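Local coordinates for protein MAU2 chromatid cohesion factor homolog (Saccharomyces cerevisiae, PDB 4XDN) that partners Scc2 in the complex required for cohesin to associate with chromosomes, and so takes part in sister chromatid cohesion, at residues V81-E93 with T123-L135. Residues are numbered along the deposited sequence; the frame is centred on the assembly and turned at random.
Sequences VLEDSKVTFEMVE and TDLVEEIMRCEFL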
ATOM      1  N   VAL A  81      -4.898  43.392   4.867  1.00 36.13           N
ATOM      2  CA  VAL A  81      -5.303  42.037   5.224  1.00 35.48           C
ATOM      3  C   VAL A  81      -5.035  41.061   4.082  1.00 34.91           C
ATOM      4  O   VAL A  81      -4.583  39.940   4.315  1.00 36.99           O
ATOM      5  CB  VAL A  81      -6.802  41.961   5.616  1.00 42.21           C
ATOM      6  CG1 VAL A  81      -7.027  42.592   6.979  1.00 43.22           C
ATOM      7  CG2 VAL A  81      -7.690  42.615   4.555  1.00 42.06           C
ATOM      8  N   LEU A  82      -5.298  41.487   2.851  1.00 33.87           N
ATOM      9  CA  LEU A  82      -5.088  40.627   1.691  1.00 35.72           C
ATOM     10  C   LEU A  82      -3.602  40.405   1.429  1.00 34.75           C
ATOM     11  O   LEU A  82      -3.175  39.287   1.138  1.00 35.06           O
ATOM     12  CB  LEU A  82      -5.754  41.221   0.448  1.00 37.03           C
ATOM     13  CG  LEU A  82      -7.281  41.115   0.387  1.00 40.40           C
ATOM     14  CD1 LEU A  82      -7.806  41.822  -0.850  1.00 42.28           C
ATOM     15  CD2 LEU A  82      -7.744  39.657   0.405  1.00 41.26           C
ATOM     16  N   GLU A  83      -2.822  41.474   1.534  1.00 34.30           N
ATOM     17  CA  GLU A  83      -1.380  41.381   1.374  1.00 34.74           C
ATOM     18  C   GLU A  83      -0.792  40.494   2.461  1.00 35.57           C
ATOM     19  O   GLU A  83       0.051  39.636   2.189  1.00 33.52           O
ATOM     20  CB  GLU A  83      -0.744  42.770   1.422  1.00 33.65           C
ATOM     21  CG  GLU A  83      -1.129  43.663   0.251  1.00 34.39           C
ATOM     22  CD  GLU A  83      -0.749  45.116   0.466  1.00 37.93           C
ATOM     23  OE1 GLU A  83      -0.320  45.462   1.589  1.00 39.57           O
ATOM     24  OE2 GLU A  83      -0.880  45.914  -0.488  1.00 37.54           O
ATOM     25  N   ASP A  84      -1.248  40.702   3.691  1.00 35.47           N
ATOM     26  CA  ASP A  84      -0.762  39.924   4.821  1.00 34.33           C
ATOM     27  C   ASP A  84      -1.109  38.452   4.625  1.00 33.39           C
ATOM     28  O   ASP A  84      -0.296  37.573   4.906  1.00 32.63           O
ATOM     29  CB  ASP A  84      -1.353  40.453   6.130  1.00 34.84           C
ATOM     30  CG  ASP A  84      -0.737  39.807   7.355  1.00 34.91           C
ATOM     31  OD1 ASP A  84       0.336  39.180   7.226  1.00 33.54           O
ATOM     32  OD2 ASP A  84      -1.323  39.932   8.450  1.00 33.45           O
ATOM     33  N   SER A  85      -2.312  38.197   4.118  1.00 31.95           N
ATOM     34  CA  SER A  85      -2.754  36.835   3.833  1.00 31.66           C
ATOM     35  C   SER A  85      -1.845  36.145   2.820  1.00 32.38           C
ATOM     36  O   SER A  85      -1.353  35.046   3.063  1.00 34.07           O
ATOM     37  CB  SER A  85      -4.191  36.836   3.310  1.00 31.41           C
ATOM     38  OG  SER A  85      -5.110  37.184   4.329  1.00 34.76           O
ATOM     39  N   LYS A  86      -1.630  36.800   1.685  1.00 32.60           N
ATOM     40  CA  LYS A  86      -0.848  36.221   0.599  1.00 33.14           C
ATOM     41  C   LYS A  86       0.587  35.952   1.035  1.00 32.73           C
ATOM     42  O   LYS A  86       1.105  34.851   0.839  1.00 33.95           O
ATOM     43  CB  LYS A  86      -0.865  37.151  -0.616  1.00 37.26           C
ATOM     44  CG  LYS A  86      -0.273  36.552  -1.886  1.00 41.80           C
ATOM     45  CD  LYS A  86      -1.045  35.316  -2.340  1.00 45.84           C
ATOM     46  CE  LYS A  86      -0.680  34.903  -3.758  1.00 48.96           C
ATOM     47  NZ  LYS A  86       0.674  34.299  -3.848  1.00 52.43           N
ATOM     48  N   VAL A  87       1.221  36.958   1.632  1.00 32.23           N
ATOM     49  CA  VAL A  87       2.601  36.837   2.092  1.00 31.80           C
ATOM     50  C   VAL A  87       2.747  35.724   3.125  1.00 29.71           C
ATOM     51  O   VAL A  87       3.669  34.910   3.046  1.00 26.46           O
ATOM     52  CB  VAL A  87       3.109  38.165   2.703  1.00 33.42           C
ATOM     53  CG1 VAL A  87       4.479  37.978   3.363  1.00 34.37           C
ATOM     54  CG2 VAL A  87       3.184  39.250   1.633  1.00 33.19           C
ATOM     55  N   THR A  88       1.839  35.694   4.094  1.00 28.81           N
ATOM     56  CA  THR A  88       1.902  34.708   5.165  1.00 28.35           C
ATOM     57  C   THR A  88       1.748  33.295   4.615  1.00 26.15           C
ATOM     58  O   THR A  88       2.477  32.390   5.015  1.00 27.79           O
ATOM     59  CB  THR A  88       0.817  34.968   6.226  1.00 27.98           C
ATOM     60  OG1 THR A  88       1.018  36.265   6.798  1.00 28.89           O
ATOM     61  CG2 THR A  88       0.870  33.920   7.335  1.00 28.58           C
ATOM     62  N   PHE A  89       0.804  33.115   3.696  1.00 26.98           N
ATOM     63  CA  PHE A  89       0.556  31.807   3.098  1.00 26.59           C
ATOM     64  C   PHE A  89       1.772  31.300   2.320  1.00 27.21           C
ATOM     65  O   PHE A  89       2.172  30.147   2.477  1.00 25.30           O
ATOM     66  CB  PHE A  89      -0.669  31.860   2.177  1.00 26.87           C
ATOM     67  CG  PHE A  89      -1.985  32.022   2.903  1.00 31.46           C
ATOM     68  CD1 PHE A  89      -2.138  31.611   4.221  1.00 32.48           C
ATOM     69  CD2 PHE A  89      -3.076  32.581   2.256  1.00 32.33           C
ATOM     70  CE1 PHE A  89      -3.350  31.761   4.875  1.00 31.24           C
ATOM     71  CE2 PHE A  89      -4.287  32.732   2.907  1.00 33.09           C
ATOM     72  CZ  PHE A  89      -4.423  32.321   4.217  1.00 33.08           C
ATOM     73  N   GLU A  90       2.359  32.157   1.487  1.00 27.93           N
ATOM     74  CA  GLU A  90       3.535  31.772   0.712  1.00 27.26           C
ATOM     75  C   GLU A  90       4.700  31.437   1.633  1.00 27.72           C
ATOM     76  O   GLU A  90       5.400  30.444   1.430  1.00 27.85           O
ATOM     77  CB  GLU A  90       3.941  32.885  -0.252  1.00 26.98           C
ATOM     78  CG  GLU A  90       3.002  33.062  -1.427  1.00 30.07           C
ATOM     79  CD  GLU A  90       3.450  34.169  -2.356  1.00 31.57           C
ATOM     80  OE1 GLU A  90       4.550  34.055  -2.935  1.00 33.07           O
ATOM     81  OE2 GLU A  90       2.705  35.159  -2.504  1.00 33.28           O
ATOM     82  N   MET A  91       4.900  32.271   2.648  1.00 25.03           N
ATOM     83  CA  MET A  91       5.960  32.047   3.621  1.00 25.80           C
ATOM     84  C   MET A  91       5.759  30.744   4.386  1.00 27.42           C
ATOM     85  O   MET A  91       6.669  29.921   4.472  1.00 27.71           O
ATOM     86  CB  MET A  91       6.029  33.210   4.607  1.00 27.80           C
ATOM     87  CG  MET A  91       6.928  32.942   5.803  1.00 29.09           C
ATOM     88  SD  MET A  91       7.004  34.305   6.967  1.00 45.64           S
ATOM     89  CE  MET A  91       7.764  33.452   8.340  1.00 92.01           C
ATOM     90  N   VAL A  92       4.569  30.577   4.956  1.00 28.15           N
ATOM     91  CA  VAL A  92       4.260  29.410   5.772  1.00 27.76           C
ATOM     92  C   VAL A  92       4.328  28.139   4.934  1.00 26.87           C
ATOM     93  O   VAL A  92       4.689  27.077   5.436  1.00 29.10           O
ATOM     94  CB  VAL A  92       2.863  29.541   6.426  1.00 29.34           C
ATOM     95  CG1 VAL A  92       2.360  28.195   6.939  1.00 33.57           C
ATOM     96  CG2 VAL A  92       2.912  30.548   7.559  1.00 28.37           C
ATOM     97  N   GLU A  93       3.976  28.255   3.659  1.00 27.60           N
ATOM     98  CA  GLU A  93       4.075  27.136   2.731  1.00 30.89           C
ATOM     99  C   GLU A  93       5.501  26.586   2.734  1.00 27.64           C
ATOM    100  O   GLU A  93       5.711  25.374   2.658  1.00 24.20           O
ATOM    101  CB  GLU A  93       3.674  27.574   1.321  1.00 35.77           C
ATOM    102  CG  GLU A  93       3.548  26.441   0.316  1.00 41.42           C
ATOM    103  CD  GLU A  93       2.224  25.709   0.412  1.00 47.64           C
ATOM    104  OE1 GLU A  93       1.961  24.859  -0.464  1.00 49.82           O
ATOM    105  OE2 GLU A  93       1.445  25.977   1.354  1.00 49.32           O
ATOM    106  N   THR A 123     -15.172  43.151   5.026  1.00 54.91           N
ATOM    107  CA  THR A 123     -14.226  42.748   3.988  1.00 51.71           C
ATOM    108  C   THR A 123     -14.350  41.256   3.679  1.00 47.67           C
ATOM    109  O   THR A 123     -14.368  40.430   4.586  1.00 45.85           O
ATOM    110  CB  THR A 123     -12.770  43.052   4.404  1.00 51.16           C
ATOM    111  OG1 THR A 123     -12.713  44.302   5.102  1.00 52.66           O
ATOM    112  CG2 THR A 123     -11.865  43.111   3.186  1.00 49.51           C
ATOM    113  N   ASP A 124     -14.431  40.922   2.394  1.00 47.71           N
ATOM    114  CA  ASP A 124     -14.574  39.532   1.964  1.00 47.77           C
ATOM    115  C   ASP A 124     -13.296  38.749   2.248  1.00 43.26           C
ATOM    116  O   ASP A 124     -12.317  38.853   1.507  1.00 40.59           O
ATOM    117  CB  ASP A 124     -14.912  39.468   0.472  1.00 50.99           C
ATOM    118  CG  ASP A 124     -15.379  38.091   0.036  1.00 53.15           C
ATOM    119  OD1 ASP A 124     -15.220  37.124   0.810  1.00 53.15           O
ATOM    120  OD2 ASP A 124     -15.905  37.976  -1.090  1.00 56.21           O
ATOM    121  N   LEU A 125     -13.318  37.959   3.317  1.00 40.23           N
ATOM    122  CA  LEU A 125     -12.122  37.271   3.788  1.00 38.37           C
ATOM    123  C   LEU A 125     -12.376  35.804   4.133  1.00 37.00           C
ATOM    124  O   LEU A 125     -11.519  35.149   4.729  1.00 33.22           O
ATOM    125  CB  LEU A 125     -11.554  37.997   5.009  1.00 37.38           C
ATOM    126  CG  LEU A 125     -11.086  39.432   4.753  1.00 38.06           C
ATOM    127  CD1 LEU A 125     -10.718  40.115   6.062  1.00 36.94           C
ATOM    128  CD2 LEU A 125      -9.911  39.454   3.785  1.00 39.56           C
ATOM    129  N   VAL A 126     -13.540  35.290   3.750  1.00 38.48           N
ATOM    130  CA  VAL A 126     -13.890  33.901   4.032  1.00 38.73           C
ATOM    131  C   VAL A 126     -12.856  32.947   3.436  1.00 36.42           C
ATOM    132  O   VAL A 126     -12.382  32.042   4.121  1.00 33.42           O
ATOM    133  CB  VAL A 126     -15.289  33.551   3.487  1.00 39.19           C
ATOM    134  CG1 VAL A 126     -15.610  32.079   3.713  1.00 38.41           C
ATOM    135  CG2 VAL A 126     -16.340  34.422   4.151  1.00 40.70           C
ATOM    136  N   GLU A 127     -12.501  33.160   2.171  1.00 37.91           N
ATOM    137  CA  GLU A 127     -11.523  32.307   1.494  1.00 37.96           C
ATOM    138  C   GLU A 127     -10.234  32.203   2.297  1.00 34.13           C
ATOM    139  O   GLU A 127      -9.701  31.109   2.495  1.00 31.04           O
ATOM    140  CB  GLU A 127     -11.207  32.844   0.099  1.00 42.86           C
ATOM    141  CG  GLU A 127     -12.401  32.917  -0.831  1.00 48.97           C
ATOM    142  CD  GLU A 127     -12.048  33.535  -2.170  1.00 53.71           C
ATOM    143  OE1 GLU A 127     -10.886  33.381  -2.609  1.00 52.75           O
ATOM    144  OE2 GLU A 127     -12.929  34.179  -2.778  1.00 57.23           O
ATOM    145  N   GLU A 128      -9.745  33.348   2.764  1.00 31.52           N
ATOM    146  CA  GLU A 128      -8.503  33.397   3.525  1.00 31.47           C
ATOM    147  C   GLU A 128      -8.638  32.675   4.864  1.00 28.43           C
ATOM    148  O   GLU A 128      -7.745  31.931   5.266  1.00 27.43           O
ATOM    149  CB  GLU A 128      -8.071  34.848   3.754  1.00 32.82           C
ATOM    150  CG  GLU A 128      -7.583  35.567   2.498  1.00 37.26           C
ATOM    151  CD  GLU A 128      -8.707  36.027   1.580  1.00 38.96           C
ATOM    152  OE1 GLU A 128      -9.890  35.840   1.931  1.00 35.58           O
ATOM    153  OE2 GLU A 128      -8.402  36.584   0.504  1.00 40.46           O
ATOM    154  N   ILE A 129      -9.754  32.894   5.550  1.00 29.86           N
ATOM    155  CA  ILE A 129      -9.987  32.272   6.849  1.00 29.69           C
ATOM    156  C   ILE A 129     -10.039  30.755   6.715  1.00 26.77           C
ATOM    157  O   ILE A 129      -9.471  30.033   7.535  1.00 25.94           O
ATOM    158  CB  ILE A 129     -11.292  32.793   7.491  1.00 33.03           C
ATOM    159  CG1 ILE A 129     -11.118  34.258   7.893  1.00 36.52           C
ATOM    160  CG2 ILE A 129     -11.679  31.967   8.722  1.00 34.00           C
ATOM    161  CD1 ILE A 129     -12.408  34.967   8.233  1.00 41.22           C
ATOM    162  N   MET A 130     -10.714  30.270   5.678  1.00 27.23           N
ATOM    163  CA  MET A 130     -10.848  28.835   5.474  1.00 26.67           C
ATOM    164  C   MET A 130      -9.507  28.204   5.132  1.00 28.88           C
ATOM    165  O   MET A 130      -9.263  27.044   5.472  1.00 29.75           O
ATOM    166  CB  MET A 130     -11.863  28.536   4.369  1.00 29.03           C
ATOM    167  CG  MET A 130     -13.282  28.969   4.699  1.00 34.62           C
ATOM    168  SD  MET A 130     -13.755  28.603   6.400  1.00 53.75           S
ATOM    169  CE  MET A 130     -14.610  27.079   6.179  1.00 78.01           C
ATOM    170  N   ARG A 131      -8.636  28.963   4.470  1.00 29.23           N
ATOM    171  CA  ARG A 131      -7.313  28.453   4.146  1.00 30.32           C
ATOM    172  C   ARG A 131      -6.462  28.392   5.410  1.00 28.29           C
ATOM    173  O   ARG A 131      -5.651  27.478   5.574  1.00 27.48           O
ATOM    174  CB  ARG A 131      -6.629  29.307   3.079  1.00 33.34           C
ATOM    175  CG  ARG A 131      -5.359  28.661   2.546  1.00 37.50           C
ATOM    176  CD  ARG A 131      -4.905  29.241   1.219  1.00 42.84           C
ATOM    177  NE  ARG A 131      -4.003  28.314   0.540  1.00 42.20           N
ATOM    178  CZ  ARG A 131      -2.736  28.109   0.893  1.00 45.94           C
ATOM    179  NH1 ARG A 131      -2.213  28.773   1.917  1.00 48.62           N
ATOM    180  NH2 ARG A 131      -1.991  27.239   0.224  1.00 48.19           N
ATOM    181  N   CYS A 132      -6.653  29.360   6.303  1.00 26.08           N
ATOM    182  CA  CYS A 132      -5.995  29.328   7.605  1.00 28.51           C
ATOM    183  C   CYS A 132      -6.373  28.045   8.341  1.00 29.55           C
ATOM    184  O   CYS A 132      -5.521  27.390   8.935  1.00 28.14           O
ATOM    185  CB  CYS A 132      -6.372  30.550   8.454  1.00 33.21           C
ATOM    186  SG  CYS A 132      -5.617  32.119   7.946  1.00 30.46           S
ATOM    187  N   GLU A 133      -7.651  27.685   8.282  1.00 28.63           N
ATOM    188  CA  GLU A 133      -8.143  26.489   8.958  1.00 29.03           C
ATOM    189  C   GLU A 133      -7.599  25.224   8.301  1.00 27.30           C
ATOM    190  O   GLU A 133      -7.303  24.241   8.978  1.00 28.51           O
ATOM    191  CB  GLU A 133      -9.674  26.461   8.955  1.00 29.81           C
ATOM    192  CG  GLU A 133     -10.331  27.560   9.790  1.00 31.82           C
ATOM    193  CD  GLU A 133     -10.033  27.442  11.275  1.00 33.26           C
ATOM    194  OE1 GLU A 133      -9.727  26.328  11.746  1.00 33.49           O
ATOM    195  OE2 GLU A 133     -10.107  28.470  11.975  1.00 36.92           O
ATOM    196  N   PHE A 134      -7.469  25.254   6.980  1.00 26.33           N
ATOM    197  CA  PHE A 134      -6.941  24.115   6.246  1.00 28.47           C
ATOM    198  C   PHE A 134      -5.478  23.883   6.616  1.00 28.50           C
ATOM    199  O   PHE A 134      -5.062  22.754   6.854  1.00 29.77           O
ATOM    200  CB  PHE A 134      -7.085  24.334   4.740  1.00 29.06           C
ATOM    201  CG  PHE A 134      -6.941  23.077   3.932  1.00 29.42           C
ATOM    202  CD1 PHE A 134      -8.015  22.215   3.772  1.00 28.24           C
ATOM    203  CD2 PHE A 134      -5.735  22.758   3.329  1.00 31.36           C
ATOM    204  CE1 PHE A 134      -7.887  21.057   3.029  1.00 30.04           C
ATOM    205  CE2 PHE A 134      -5.600  21.598   2.584  1.00 31.24           C
ATOM    206  CZ  PHE A 134      -6.678  20.747   2.434  1.00 30.95           C
ATOM    207  N   LEU A 135      -4.703  24.959   6.677  1.00 26.28           N
ATOM    208  CA  LEU A 135      -3.315  24.856   7.100  1.00 28.63           C
ATOM    209  C   LEU A 135      -3.223  24.354   8.538  1.00 27.71           C
ATOM    210  O   LEU A 135      -2.377  23.525   8.860  1.00 29.43           O
ATOM    211  CB  LEU A 135      -2.610  26.209   6.971  1.00 30.75           C
ATOM    212  CG  LEU A 135      -2.397  26.723   5.546  1.00 32.00           C
ATOM    213  CD1 LEU A 135      -1.874  28.153   5.566  1.00 33.15           C
ATOM    214  CD2 LEU A 135      -1.451  25.820   4.785  1.00 33.68           C
TER
HETATM  215  O   HOH W   1       0.388  27.977   2.622  1.00 44.29           O
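Phe89 is the knob of this contact, seated among Glu128, Arg131, Cys132 and Leu135 of the facing helix. Its ring is approached from several directions. Arg131 CD lies over one face, 4.1 Å from the ring centroid, in a CH-pi contact. The arginine chain, extended from CG to NE, then runs back past the ring, bringing NH1 to 3.4 Å from Phe89 CG; the cation-pi contact is off-centre, with the guanidinium turned 57° from the ring plane. Cys132 SG meets the ring edge, 3.8 Å from Phe89 CE1, while Leu135 CD1 packs obliquely against Phe89 CD1.

Toward the start of the helices, Leu125 CD2 touches the methyls Val81 CG2 (3.9 Å) and Leu82 CD2; the latter also comes 3.1 Å from Glu128 OE2. Glu128, bent at chi2 (78°), lays CG against Ser85 OG, which donates a hydrogen bond to Val81 O (2.8 Å).

At the other end, Glu93 OE2 and Arg131 NH2 make only a long salt bridge of 3.8 Å. One water ties Phe89 O, Glu93 OE2 and Arg131 NH1 together; the stronger partners of Glu93 (a basic side chain) and Arg131 (backbone) belong to the chain of another protein.

Helices 81-98 and 126-144 run the same way, their segments crossing at 27°, and helix 102-119 packs on Ser85, Phe89 and Leu135: every-other-helix packing, consistent with the family's TPR-like superhelix.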